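NigD-like protein (Bacteroides vulgatus ATCC 8482, PDB 3K6O) is of unknown function but has the two-domain build of NigD-like proteins, an N-terminal OB domain followed by a C-terminal beta sandwich. Local coordinates at residues I17-V22 with R58-Y63; G102-Q107 with R155-G160; K185-L190 with F203-T208. All coordinates share one frame; numbering follows the deposited sequence.

Contact 1 (I17-V22 with R58-Y63)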
ATOM      1  N   ILE A  17       1.241 -12.850   7.992  1.00 37.04           N
ATOM      2  CA  ILE A  17       0.482 -12.191   6.968  1.00 36.04           C
ATOM      3  C   ILE A  17       1.090 -10.792   6.767  1.00 36.10           C
ATOM      4  O   ILE A  17       0.946  -9.924   7.645  1.00 36.74           O
ATOM      5  CB  ILE A  17      -1.020 -12.074   7.327  1.00 35.55           C
ATOM      6  CG1 ILE A  17      -1.618 -13.438   7.710  1.00 35.77           C
ATOM      7  CG2 ILE A  17      -1.787 -11.463   6.154  1.00 35.72           C
ATOM      8  CD1 ILE A  17      -1.439 -14.542   6.646  1.00 38.08           C
ATOM      9  N   ALA A  18       1.727 -10.559   5.614  1.00 34.41           N
ATOM     10  CA  ALA A  18       2.378  -9.265   5.363  1.00 34.12           C
ATOM     11  C   ALA A  18       2.498  -8.908   3.890  1.00 33.70           C
ATOM     12  O   ALA A  18       2.418  -9.772   3.013  1.00 32.98           O
ATOM     13  CB  ALA A  18       3.755  -9.194   6.042  1.00 32.22           C
HETATM   14  N   MSE A  19       2.709  -7.616   3.640  1.00 33.42           N
HETATM   15  CA  MSE A  19       2.968  -7.114   2.302  1.00 33.42           C
HETATM   16  C   MSE A  19       4.311  -7.614   1.782  1.00 32.19           C
HETATM   17  O   MSE A  19       5.229  -7.941   2.557  1.00 32.94           O
HETATM   18  CB  MSE A  19       2.994  -5.589   2.301  1.00 34.52           C
HETATM   19  CG  MSE A  19       1.704  -4.923   2.757  1.00 37.32           C
HETATM   20 SE   MSE A  19       0.353  -5.010   1.376  1.00 46.73          SE
HETATM   21  CE  MSE A  19       1.241  -4.531  -0.156  1.00 40.69           C
ATOM     22  N   ALA A  20       4.417  -7.677   0.462  1.00 30.93           N
ATOM     23  CA  ALA A  20       5.672  -7.904  -0.184  1.00 30.82           C
ATOM     24  C   ALA A  20       5.633  -7.399  -1.610  1.00 30.46           C
ATOM     25  O   ALA A  20       4.577  -7.195  -2.193  1.00 30.84           O
ATOM     26  CB  ALA A  20       6.038  -9.410  -0.140  1.00 30.82           C
ATOM     27  N   THR A  21       6.800  -7.186  -2.176  1.00 30.93           N
ATOM     28  CA  THR A  21       6.906  -6.799  -3.560  1.00 31.18           C
ATOM     29  C   THR A  21       7.693  -7.869  -4.254  1.00 30.74           C
ATOM     30  O   THR A  21       8.713  -8.308  -3.767  1.00 31.37           O
ATOM     31  CB  THR A  21       7.613  -5.427  -3.727  1.00 32.31           C
ATOM     32  OG1 THR A  21       7.003  -4.449  -2.866  1.00 34.08           O
ATOM     33  CG2 THR A  21       7.498  -4.925  -5.193  1.00 31.84           C
ATOM     34  N   VAL A  22       7.183  -8.310  -5.380  1.00 31.42           N
ATOM     35  CA  VAL A  22       7.849  -9.277  -6.217  1.00 31.61           C
ATOM     36  C   VAL A  22       9.046  -8.610  -6.888  1.00 32.32           C
ATOM     37  O   VAL A  22       8.966  -7.478  -7.356  1.00 32.08           O
ATOM     38  CB  VAL A  22       6.872  -9.814  -7.296  1.00 31.95           C
ATOM     39  CG1 VAL A  22       7.577 -10.813  -8.242  1.00 30.05           C
ATOM     40  CG2 VAL A  22       5.635 -10.441  -6.653  1.00 30.70           C
ATOM     41  N   ARG A  58       2.778  -6.115  -6.353  1.00 34.93           N
ATOM     42  CA  ARG A  58       2.673  -6.033  -4.925  1.00 34.61           C
ATOM     43  C   ARG A  58       1.670  -7.084  -4.448  1.00 34.24           C
ATOM     44  O   ARG A  58       0.589  -7.222  -5.050  1.00 33.32           O
ATOM     45  CB  ARG A  58       2.130  -4.662  -4.584  1.00 34.94           C
ATOM     46  CG  ARG A  58       2.138  -4.352  -3.120  1.00 36.73           C
ATOM     47  CD  ARG A  58       3.221  -3.401  -2.756  1.00 37.81           C
ATOM     48  NE  ARG A  58       3.082  -2.882  -1.381  1.00 36.00           N
ATOM     49  CZ  ARG A  58       3.959  -3.105  -0.399  1.00 35.37           C
ATOM     50  NH1 ARG A  58       5.040  -3.854  -0.600  1.00 34.75           N
ATOM     51  NH2 ARG A  58       3.752  -2.562   0.796  1.00 33.71           N
ATOM     52  N   ILE A  59       1.998  -7.783  -3.355  1.00 32.69           N
ATOM     53  CA  ILE A  59       1.057  -8.741  -2.764  1.00 31.58           C
ATOM     54  C   ILE A  59       0.843  -8.538  -1.264  1.00 31.70           C
ATOM     55  O   ILE A  59       1.710  -8.014  -0.551  1.00 31.92           O
ATOM     56  CB  ILE A  59       1.507 -10.214  -3.042  1.00 31.12           C
ATOM     57  CG1 ILE A  59       2.780 -10.590  -2.266  1.00 30.87           C
ATOM     58  CG2 ILE A  59       1.732 -10.394  -4.525  1.00 29.84           C
ATOM     59  CD1 ILE A  59       3.177 -12.080  -2.382  1.00 29.62           C
ATOM     60  N   PHE A  60      -0.308  -9.002  -0.787  1.00 31.46           N
ATOM     61  CA  PHE A  60      -0.586  -9.153   0.637  1.00 30.99           C
ATOM     62  C   PHE A  60      -0.613 -10.668   0.817  1.00 31.92           C
ATOM     63  O   PHE A  60      -1.506 -11.368   0.304  1.00 31.53           O
ATOM     64  CB  PHE A  60      -1.921  -8.471   0.962  1.00 30.62           C
ATOM     65  CG  PHE A  60      -2.248  -8.377   2.422  1.00 31.18           C
ATOM     66  CD1 PHE A  60      -1.340  -7.883   3.342  1.00 33.29           C
ATOM     67  CD2 PHE A  60      -3.506  -8.722   2.872  1.00 34.94           C
ATOM     68  CE1 PHE A  60      -1.681  -7.773   4.703  1.00 32.90           C
ATOM     69  CE2 PHE A  60      -3.851  -8.618   4.218  1.00 34.52           C
ATOM     70  CZ  PHE A  60      -2.950  -8.135   5.126  1.00 32.16           C
ATOM     71  N   GLY A  61       0.401 -11.189   1.494  1.00 32.40           N
ATOM     72  CA  GLY A  61       0.662 -12.609   1.459  1.00 32.01           C
ATOM     73  C   GLY A  61       0.678 -13.309   2.790  1.00 32.12           C
ATOM     74  O   GLY A  61       0.710 -12.672   3.834  1.00 32.30           O
ATOM     75  N   ASN A  62       0.639 -14.643   2.710  1.00 31.38           N
ATOM     76  CA  ASN A  62       0.681 -15.548   3.836  1.00 31.28           C
ATOM     77  C   ASN A  62       1.930 -16.444   3.710  1.00 31.24           C
ATOM     78  O   ASN A  62       1.965 -17.303   2.854  1.00 31.05           O
ATOM     79  CB  ASN A  62      -0.603 -16.401   3.831  1.00 31.35           C
ATOM     80  CG  ASN A  62      -0.664 -17.385   4.960  1.00 31.53           C
ATOM     81  OD1 ASN A  62       0.360 -17.807   5.507  1.00 32.48           O
ATOM     82  ND2 ASN A  62      -1.875 -17.781   5.316  1.00 34.89           N
ATOM     83  N   TYR A  63       2.923 -16.230   4.572  1.00 31.13           N
ATOM     84  CA  TYR A  63       4.219 -16.911   4.511  1.00 31.01           C
ATOM     85  C   TYR A  63       4.468 -17.746   5.742  1.00 31.57           C
ATOM     86  O   TYR A  63       4.018 -17.402   6.835  1.00 31.61           O
ATOM     87  CB  TYR A  63       5.367 -15.884   4.366  1.00 31.66           C
ATOM     88  CG  TYR A  63       4.981 -14.673   3.558  1.00 29.82           C
ATOM     89  CD1 TYR A  63       4.658 -14.798   2.206  1.00 30.64           C
ATOM     90  CD2 TYR A  63       4.901 -13.422   4.136  1.00 32.86           C
ATOM     91  CE1 TYR A  63       4.261 -13.706   1.438  1.00 30.08           C
ATOM     92  CE2 TYR A  63       4.500 -12.287   3.368  1.00 31.42           C
ATOM     93  CZ  TYR A  63       4.177 -12.459   2.023  1.00 30.70           C
ATOM     94  OH  TYR A  63       3.777 -11.408   1.252  1.00 29.38           O
TER

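Contact 2 (G102-Q107 with R155-G160)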
ATOM      1  N   GLY A 102     -12.544  14.448  -6.786  1.00 33.29           N
ATOM      2  CA  GLY A 102     -13.525  14.385  -5.717  1.00 33.93           C
ATOM      3  C   GLY A 102     -12.877  14.473  -4.330  1.00 34.31           C
ATOM      4  O   GLY A 102     -11.675  14.644  -4.201  1.00 33.65           O
ATOM      5  N   ASN A 103     -13.714  14.403  -3.299  1.00 34.15           N
ATOM      6  CA  ASN A 103     -13.258  14.302  -1.937  1.00 33.85           C
ATOM      7  C   ASN A 103     -14.392  13.767  -1.072  1.00 33.05           C
ATOM      8  O   ASN A 103     -14.735  14.331  -0.043  1.00 33.33           O
ATOM      9  CB  ASN A 103     -12.793  15.658  -1.423  1.00 34.34           C
ATOM     10  CG  ASN A 103     -12.037  15.544  -0.117  1.00 37.79           C
ATOM     11  OD1 ASN A 103     -11.445  14.479   0.207  1.00 33.22           O
ATOM     12  ND2 ASN A 103     -12.061  16.627   0.663  1.00 38.38           N
HETATM   13  N   MSE A 104     -14.960  12.657  -1.499  1.00 32.69           N
HETATM   14  CA  MSE A 104     -16.043  12.014  -0.785  1.00 32.20           C
HETATM   15  C   MSE A 104     -15.568  11.248   0.453  1.00 32.26           C
HETATM   16  O   MSE A 104     -14.406  10.822   0.555  1.00 30.61           O
HETATM   17  CB  MSE A 104     -16.751  11.080  -1.747  1.00 33.35           C
HETATM   18  CG  MSE A 104     -17.407  11.834  -2.937  1.00 34.36           C
HETATM   19 SE   MSE A 104     -18.355  10.589  -4.033  1.00 41.11          SE
HETATM   20  CE  MSE A 104     -20.058  10.553  -3.014  1.00 44.00           C
ATOM     21  N   LYS A 105     -16.464  11.105   1.419  1.00 31.84           N
ATOM     22  CA  LYS A 105     -16.124  10.455   2.666  1.00 32.04           C
ATOM     23  C   LYS A 105     -15.779   8.982   2.420  1.00 31.70           C
ATOM     24  O   LYS A 105     -16.481   8.286   1.683  1.00 31.23           O
ATOM     25  CB  LYS A 105     -17.279  10.590   3.670  1.00 32.68           C
ATOM     26  CG  LYS A 105     -17.506  12.052   4.130  1.00 33.83           C
ATOM     27  CD  LYS A 105     -18.370  12.160   5.396  1.00 38.23           C
ATOM     28  CE  LYS A 105     -18.309  13.602   6.018  1.00 40.43           C
ATOM     29  NZ  LYS A 105     -16.895  14.014   6.431  1.00 42.53           N
ATOM     30  N   VAL A 106     -14.704   8.527   3.055  1.00 31.32           N
ATOM     31  CA  VAL A 106     -14.227   7.151   2.931  1.00 31.69           C
ATOM     32  C   VAL A 106     -13.882   6.611   4.333  1.00 32.38           C
ATOM     33  O   VAL A 106     -13.460   7.370   5.215  1.00 31.58           O
ATOM     34  CB  VAL A 106     -12.974   7.064   2.032  1.00 32.36           C
ATOM     35  CG1 VAL A 106     -11.773   7.856   2.633  1.00 30.81           C
ATOM     36  CG2 VAL A 106     -12.550   5.597   1.792  1.00 30.92           C
ATOM     37  N   GLN A 107     -14.080   5.306   4.519  1.00 33.44           N
ATOM     38  CA  GLN A 107     -13.720   4.608   5.760  1.00 34.26           C
ATOM     39  C   GLN A 107     -12.354   3.976   5.633  1.00 33.57           C
ATOM     40  O   GLN A 107     -12.171   3.068   4.831  1.00 32.99           O
ATOM     41  CB  GLN A 107     -14.760   3.528   6.079  1.00 35.12           C
ATOM     42  CG  GLN A 107     -14.482   2.758   7.374  1.00 37.95           C
ATOM     43  CD  GLN A 107     -15.563   1.733   7.702  1.00 41.76           C
ATOM     44  OE1 GLN A 107     -16.569   1.603   6.991  1.00 43.94           O
ATOM     45  NE2 GLN A 107     -15.356   0.995   8.791  1.00 43.79           N
ATOM     46  N   ARG A 155      -7.973  11.155  -1.735  1.00 29.15           N
ATOM     47  CA  ARG A 155      -9.212  11.622  -2.306  1.00 29.86           C
ATOM     48  C   ARG A 155     -10.001  10.404  -2.795  1.00 29.62           C
ATOM     49  O   ARG A 155      -9.519   9.659  -3.653  1.00 30.37           O
ATOM     50  CB  ARG A 155      -8.894  12.585  -3.458  1.00 29.69           C
ATOM     51  CG  ARG A 155      -8.145  13.845  -3.031  1.00 29.88           C
ATOM     52  CD  ARG A 155      -9.016  14.642  -2.049  1.00 32.21           C
ATOM     53  NE  ARG A 155      -8.577  16.034  -1.834  1.00 32.88           N
ATOM     54  CZ  ARG A 155      -9.118  17.116  -2.385  1.00 30.74           C
ATOM     55  NH1 ARG A 155     -10.145  17.049  -3.229  1.00 33.15           N
ATOM     56  NH2 ARG A 155      -8.655  18.298  -2.037  1.00 32.16           N
ATOM     57  N   TYR A 156     -11.203  10.212  -2.255  1.00 30.24           N
ATOM     58  CA  TYR A 156     -12.084   9.116  -2.667  1.00 30.56           C
ATOM     59  C   TYR A 156     -13.216   9.624  -3.558  1.00 31.64           C
ATOM     60  O   TYR A 156     -13.802  10.677  -3.304  1.00 30.92           O
ATOM     61  CB  TYR A 156     -12.686   8.415  -1.434  1.00 30.16           C
ATOM     62  CG  TYR A 156     -13.659   7.277  -1.735  1.00 30.28           C
ATOM     63  CD1 TYR A 156     -13.236   6.133  -2.367  1.00 27.75           C
ATOM     64  CD2 TYR A 156     -15.016   7.368  -1.385  1.00 30.50           C
ATOM     65  CE1 TYR A 156     -14.099   5.080  -2.607  1.00 29.87           C
ATOM     66  CE2 TYR A 156     -15.890   6.336  -1.646  1.00 30.13           C
ATOM     67  CZ  TYR A 156     -15.414   5.188  -2.254  1.00 32.44           C
ATOM     68  OH  TYR A 156     -16.250   4.158  -2.541  1.00 34.79           O
ATOM     69  N   ASN A 157     -13.515   8.863  -4.607  1.00 32.93           N
ATOM     70  CA  ASN A 157     -14.664   9.147  -5.447  1.00 34.52           C
ATOM     71  C   ASN A 157     -15.381   7.827  -5.712  1.00 35.42           C
ATOM     72  O   ASN A 157     -14.781   6.904  -6.245  1.00 35.57           O
ATOM     73  CB  ASN A 157     -14.257   9.832  -6.754  1.00 34.12           C
ATOM     74  CG  ASN A 157     -15.396  10.602  -7.383  1.00 37.03           C
ATOM     75  OD1 ASN A 157     -16.577  10.350  -7.096  1.00 39.96           O
ATOM     76  ND2 ASN A 157     -15.060  11.570  -8.234  1.00 38.21           N
ATOM     77  N   ASN A 158     -16.651   7.727  -5.310  1.00 37.14           N
ATOM     78  CA  ASN A 158     -17.406   6.485  -5.540  1.00 38.44           C
ATOM     79  C   ASN A 158     -17.974   6.397  -6.943  1.00 39.82           C
ATOM     80  O   ASN A 158     -18.494   5.346  -7.348  1.00 40.31           O
ATOM     81  CB  ASN A 158     -18.479   6.256  -4.485  1.00 38.14           C
ATOM     82  CG  ASN A 158     -19.580   7.280  -4.520  1.00 39.47           C
ATOM     83  OD1 ASN A 158     -19.751   8.015  -5.492  1.00 40.63           O
ATOM     84  ND2 ASN A 158     -20.331   7.347  -3.439  1.00 40.69           N
ATOM     85  N   ASN A 159     -17.860   7.496  -7.690  1.00 41.01           N
ATOM     86  CA  ASN A 159     -18.240   7.511  -9.086  1.00 41.72           C
ATOM     87  C   ASN A 159     -19.672   6.999  -9.238  1.00 42.31           C
ATOM     88  O   ASN A 159     -19.925   6.126 -10.034  1.00 42.78           O
ATOM     89  CB  ASN A 159     -17.247   6.642  -9.905  1.00 41.73           C
ATOM     90  CG  ASN A 159     -15.892   7.329 -10.126  1.00 42.07           C
ATOM     91  OD1 ASN A 159     -15.788   8.555 -10.058  1.00 43.70           O
ATOM     92  ND2 ASN A 159     -14.859   6.540 -10.401  1.00 41.11           N
ATOM     93  N   GLY A 160     -20.591   7.515  -8.430  1.00 43.14           N
ATOM     94  CA  GLY A 160     -22.004   7.115  -8.490  1.00 43.84           C
ATOM     95  C   GLY A 160     -22.387   5.832  -7.757  1.00 44.45           C
ATOM     96  O   GLY A 160     -23.540   5.669  -7.364  1.00 43.80           O
TER
HETATM   97  O   HOH W   1     -11.951  11.750   0.044  1.00 31.84           O

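Contact 3 (K185-L190 with F203-T208)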
ATOM      1  N   LYS A 185      11.071  15.328   7.094  1.00 35.01           N
ATOM      2  CA  LYS A 185      10.848  14.996   8.495  1.00 35.06           C
ATOM      3  C   LYS A 185       9.744  13.942   8.670  1.00 33.80           C
ATOM      4  O   LYS A 185       9.621  13.338   9.748  1.00 31.90           O
ATOM      5  CB  LYS A 185      10.436  16.252   9.259  1.00 35.72           C
ATOM      6  CG  LYS A 185      11.549  17.264   9.498  1.00 40.68           C
ATOM      7  CD  LYS A 185      11.005  18.418  10.404  1.00 45.46           C
ATOM      8  CE  LYS A 185      12.057  19.513  10.670  1.00 48.95           C
ATOM      9  NZ  LYS A 185      11.796  20.331  11.939  1.00 51.77           N
ATOM     10  N   GLY A 186       8.922  13.771   7.629  1.00 32.93           N
ATOM     11  CA  GLY A 186       7.806  12.823   7.661  1.00 32.69           C
ATOM     12  C   GLY A 186       6.749  13.161   6.625  1.00 32.09           C
ATOM     13  O   GLY A 186       6.983  13.958   5.745  1.00 32.06           O
ATOM     14  N   ILE A 187       5.584  12.553   6.742  1.00 32.05           N
ATOM     15  CA  ILE A 187       4.524  12.748   5.786  1.00 32.62           C
ATOM     16  C   ILE A 187       3.219  12.976   6.518  1.00 32.05           C
ATOM     17  O   ILE A 187       2.968  12.376   7.559  1.00 33.24           O
ATOM     18  CB  ILE A 187       4.442  11.555   4.819  1.00 34.12           C
ATOM     19  CG1 ILE A 187       3.415  11.758   3.753  1.00 34.89           C
ATOM     20  CG2 ILE A 187       4.068  10.229   5.518  1.00 33.11           C
ATOM     21  CD1 ILE A 187       3.447  10.515   2.801  1.00 39.42           C
ATOM     22  N   LYS A 188       2.420  13.879   5.980  1.00 31.34           N
ATOM     23  CA  LYS A 188       1.087  14.193   6.498  1.00 30.90           C
ATOM     24  C   LYS A 188       0.076  13.909   5.399  1.00 29.91           C
ATOM     25  O   LYS A 188       0.254  14.360   4.261  1.00 30.31           O
ATOM     26  CB  LYS A 188       1.026  15.647   6.911  1.00 30.86           C
ATOM     27  CG  LYS A 188       1.970  16.004   8.052  1.00 33.71           C
ATOM     28  CD  LYS A 188       1.746  17.422   8.596  1.00 35.55           C
ATOM     29  CE  LYS A 188       2.630  17.710   9.849  1.00 37.43           C
ATOM     30  NZ  LYS A 188       2.502  19.129  10.339  1.00 36.64           N
ATOM     31  N   VAL A 189      -0.948  13.132   5.727  1.00 29.27           N
ATOM     32  CA  VAL A 189      -1.940  12.699   4.778  1.00 29.89           C
ATOM     33  C   VAL A 189      -3.366  13.107   5.210  1.00 29.91           C
ATOM     34  O   VAL A 189      -3.844  12.678   6.259  1.00 29.45           O
ATOM     35  CB  VAL A 189      -1.908  11.172   4.564  1.00 31.19           C
ATOM     36  CG1 VAL A 189      -2.986  10.741   3.508  1.00 30.33           C
ATOM     37  CG2 VAL A 189      -0.489  10.718   4.139  1.00 29.24           C
ATOM     38  N   LEU A 190      -4.017  13.941   4.402  1.00 29.72           N
ATOM     39  CA  LEU A 190      -5.360  14.419   4.707  1.00 30.34           C
ATOM     40  C   LEU A 190      -6.414  13.439   4.206  1.00 30.11           C
ATOM     41  O   LEU A 190      -6.347  12.961   3.062  1.00 29.40           O
ATOM     42  CB  LEU A 190      -5.636  15.798   4.073  1.00 31.26           C
ATOM     43  CG  LEU A 190      -5.168  17.048   4.826  1.00 33.78           C
ATOM     44  CD1 LEU A 190      -5.170  18.269   3.901  1.00 32.52           C
ATOM     45  CD2 LEU A 190      -6.027  17.349   6.094  1.00 34.62           C
ATOM     46  N   PHE A 203       2.870  10.805   9.963  1.00 30.90           N
ATOM     47  CA  PHE A 203       3.897   9.784  10.179  1.00 30.69           C
ATOM     48  C   PHE A 203       5.274  10.427  10.116  1.00 31.43           C
ATOM     49  O   PHE A 203       5.648  10.983   9.084  1.00 31.55           O
ATOM     50  CB  PHE A 203       3.815   8.712   9.104  1.00 31.11           C
ATOM     51  CG  PHE A 203       2.457   8.078   8.977  1.00 31.78           C
ATOM     52  CD1 PHE A 203       2.076   7.040   9.821  1.00 32.29           C
ATOM     53  CD2 PHE A 203       1.554   8.533   8.023  1.00 32.96           C
ATOM     54  CE1 PHE A 203       0.809   6.438   9.707  1.00 34.40           C
ATOM     55  CE2 PHE A 203       0.285   7.931   7.894  1.00 34.32           C
ATOM     56  CZ  PHE A 203      -0.082   6.890   8.736  1.00 33.93           C
ATOM     57  N   SER A 204       6.058  10.320  11.185  1.00 31.39           N
ATOM     58  CA  SER A 204       7.405  10.869  11.161  1.00 31.70           C
ATOM     59  C   SER A 204       8.356   9.934  10.438  1.00 31.37           C
ATOM     60  O   SER A 204       8.121   8.721  10.373  1.00 31.95           O
ATOM     61  CB  SER A 204       7.914  11.124  12.584  1.00 32.65           C
ATOM     62  OG  SER A 204       8.004   9.909  13.289  1.00 33.29           O
ATOM     63  N   TYR A 205       9.393  10.519   9.846  1.00 30.23           N
ATOM     64  CA  TYR A 205      10.493   9.767   9.234  1.00 29.84           C
ATOM     65  C   TYR A 205      11.676   9.971  10.162  1.00 30.10           C
ATOM     66  O   TYR A 205      11.807  11.063  10.723  1.00 30.14           O
ATOM     67  CB  TYR A 205      10.832  10.337   7.862  1.00 29.11           C
ATOM     68  CG  TYR A 205       9.816  10.104   6.791  1.00 26.74           C
ATOM     69  CD1 TYR A 205       8.786   9.191   6.937  1.00 25.55           C
ATOM     70  CD2 TYR A 205       9.920  10.763   5.577  1.00 28.51           C
ATOM     71  CE1 TYR A 205       7.882   8.964   5.920  1.00 26.69           C
ATOM     72  CE2 TYR A 205       9.026  10.540   4.555  1.00 28.56           C
ATOM     73  CZ  TYR A 205       8.018   9.631   4.713  1.00 26.74           C
ATOM     74  OH  TYR A 205       7.174   9.375   3.658  1.00 28.27           O
ATOM     75  N   PRO A 206      12.550   8.950  10.331  1.00 29.75           N
ATOM     76  CA  PRO A 206      12.556   7.636   9.677  1.00 29.87           C
ATOM     77  C   PRO A 206      11.497   6.682  10.236  1.00 29.94           C
ATOM     78  O   PRO A 206      10.985   6.885  11.353  1.00 30.92           O
ATOM     79  CB  PRO A 206      13.946   7.093   9.993  1.00 29.19           C
ATOM     80  CG  PRO A 206      14.269   7.732  11.297  1.00 31.04           C
ATOM     81  CD  PRO A 206      13.684   9.108  11.252  1.00 28.82           C
ATOM     82  N   LEU A 207      11.179   5.663   9.453  1.00 29.22           N
ATOM     83  CA  LEU A 207      10.286   4.605   9.889  1.00 28.88           C
ATOM     84  C   LEU A 207      11.099   3.539  10.645  1.00 29.79           C
ATOM     85  O   LEU A 207      12.088   3.012  10.104  1.00 28.47           O
ATOM     86  CB  LEU A 207       9.612   3.972   8.686  1.00 28.08           C
ATOM     87  CG  LEU A 207       8.913   5.017   7.775  1.00 29.56           C
ATOM     88  CD1 LEU A 207       8.332   4.357   6.516  1.00 28.09           C
ATOM     89  CD2 LEU A 207       7.875   5.797   8.541  1.00 27.26           C
ATOM     90  N   THR A 208      10.663   3.232  11.870  1.00 29.44           N
ATOM     91  CA  THR A 208      11.274   2.194  12.705  1.00 29.52           C
ATOM     92  C   THR A 208      10.598   0.823  12.544  1.00 30.00           C
ATOM     93  O   THR A 208      11.140  -0.186  13.020  1.00 30.22           O
ATOM     94  CB  THR A 208      11.130   2.547  14.171  1.00 29.95           C
ATOM     95  OG1 THR A 208       9.736   2.594  14.491  1.00 30.11           O
ATOM     96  CG2 THR A 208      11.750   3.908  14.483  1.00 30.07           C
TER

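Contact 1 (I17-V22 with R58-Y63)
Ala18 O is gripped by two donors that reach it from opposite faces of its carbonyl plane. Tyr63 OH donates to Ala18 O at 2.8 Å, and Gly61 N donates to the same oxygen at 2.9 Å. Ala18 N returns a bond to Gly61 O, and Ala20 and Ile59 exchange a second pair of backbone bonds. Strands 17-22 and 58-63 therefore run as an antiparallel ladder, twisted to 138° between their directions. Gly61 leaves room for the tyrosine hydroxyl, because a CB there would clash with it. The methyl of Ala20 also rests against this hydroxyl, with CB 3.3 Å from Tyr63 OH. Ile17, Met19, Phe60 and Arg58 line the other face of the ladder. Ile17 CG2 sits over the face of the Phe60 ring, 4.1 Å from its centroid. With CG2 anti to the backbone N, CG1 lies beside that N and Ile17 CD1 reaches the Asn62 side chain, 3.4 Å from Asn62 CG. Selenomethionine Met19 makes an oblique Met-aromatic contact, SE to Phe60 CD1 at 3.9 Å. Phe215 meets the same ring edge-to-face. Arg58 bends at chi2 (105°) and sends its guanidinium across the ladder to Thr21. Arg58 NH1 gives Thr21 OG1 a weak bond of 3.1 Å near the guanidinium plane. Arg58 NH2 also forms a salt bridge with Asp36 and a hydrogen bond with Asn119 OD1, and NE bonds to Ser171 OG. A leucine in place of Arg58 would probably leave the Asp36 carboxylate without its countercharge and Thr21 OG1 without this donor. The contact joins two strands of the OB domain. One face is apolar apart from a tyrosine hydroxyl spent on a backbone carbonyl, and the other carries a buried arginine whose charge is probably balanced by Asp36.

Contact 2 (G102-Q107 with R155-G160)
The Arg155 guanidinium carries the Asn103 amide over one face, with the two planes 30° apart. At its edge, near the guanidinium plane, lies Gly102 O, which accepts from Arg155 NH1 at 3.0 Å. The bond is straight at the hydrogen (166°), although the donor stands above the carbonyl plane of Gly102. Arg155 CG lies opposite the carbonyl carbon, and a further bend at chi2 (-62°) brings the chain round to this oxygen. NH2 makes a salt bridge with Glu153. The Tyr156 ring has Val106 CG2 over one face, toward the rim, and Asn158 N over the opposite face. Met104 O lies at its edge. Val106 CB packs on Tyr156 CB at 3.7 Å, and Tyr156 OH bonds to Asn125. The backbones meet where Met104 N donates to Tyr156 O at 2.9 Å. A water links Asn103, Met104 and Tyr156: it donates to Asn103 OD1 at 2.8 Å and to Met104 O, and accepts from Tyr156 N. Selenomethionine Met104 reaches past Asn157 and crosses the Asn158 side chain at about a right angle, SE lying 3.3 Å from Asn158 OD1. Asn157 OD1 accepts from Asn159 N at 3.2 Å, forming an Asx turn at the end of strand 149-157, and ND2 bonds to Ser100 O. Gly102, just after helix 98-101, has positive phi, and a CB there would clash with Asn157. The loop is held to the sandwich strand by a charged donor on a carbonyl, one backbone bond and a three-way water, with Val106 packed on Tyr156. Asn158 N, over the Tyr156 ring, is buried without a partner.

Contact 3 (K185-L190 with F203-T208)
Three backbone hydrogen bonds join Lys185-Ile187 to Phe203-Tyr205. Ile187 and Phe203 form an antiparallel hydrogen-bonded pair. Ile187 N donates to Phe203 O at 2.8 Å, and Phe203 N returns a nearly straight bond to Ile187 O at 2.9 Å (177° at the hydrogen). Both donors lie nearly in line with the carbonyl bonds they meet. The third bond carries the pairing past the end of strand 199-204. Tyr205 N gives its hydrogen to Lys185 O at 2.8 Å, standing well above the carbonyl plane. Between these bonds Gly186 faces Ser204 as a non-hydrogen-bonded pair, with CA atoms 4.0 Å apart. A CB on Gly186 would clash with Phe203 O and Ser204 CA.

The same glycine meets an aromatic ring. Gly186 CA lies over one face of the Tyr205 ring, 3.7 Å from its centroid, in a CH-pi contact. Ile187 N lies over the same face, higher above the ring. With CG anti to the carbonyl carbon (chi1 -70°), the ring lies over Gly186.

Apolar contacts centre on Ile187. Its side chain lies beside that of Phe203, pointing the same way, and CG2 touches Phe203 CB at 3.9 Å. The same methyl meets Tyr205 CE1 at 4.0 Å, and the two side chains cross at a slant. Ile187 also packs on Leu152 of strand 149-157, while Phe203 reaches Met111 and Pro113 of strand 107-113.

Tyr205 OH lies against Ile187 CB at 3.7 Å and bonds to the backbone oxygen of Tyr177. At this open end of the hairpin 186-191/199-204 the strands are held by three backbone bonds and by a ring resting on glycine. The hydroxyl of that ring is tied to another loop of the sandwich.

In the fold
The three contacts follow one another along the chain, each closing before the next opens. Contact 1 lies in the N-terminal OB domain, and contacts 2 and 3 in the C-terminal beta sandwich domain. The centres of contacts 1 and 2 are about 27 Å apart, on opposite sides of the chain's centre. Contact 3 is about 22 Å from contact 1 and 24 Å from contact 2, centre to centre. Contacts 2 and 3 do not touch, but strands 149-157 and 186-191 are parallel neighbours and link them. The long strand 75-93 pairs with 58-66 and also with 133-139 and 165-173, so it probably bridges the two domains, one long strand tying the OB part to the sandwich part.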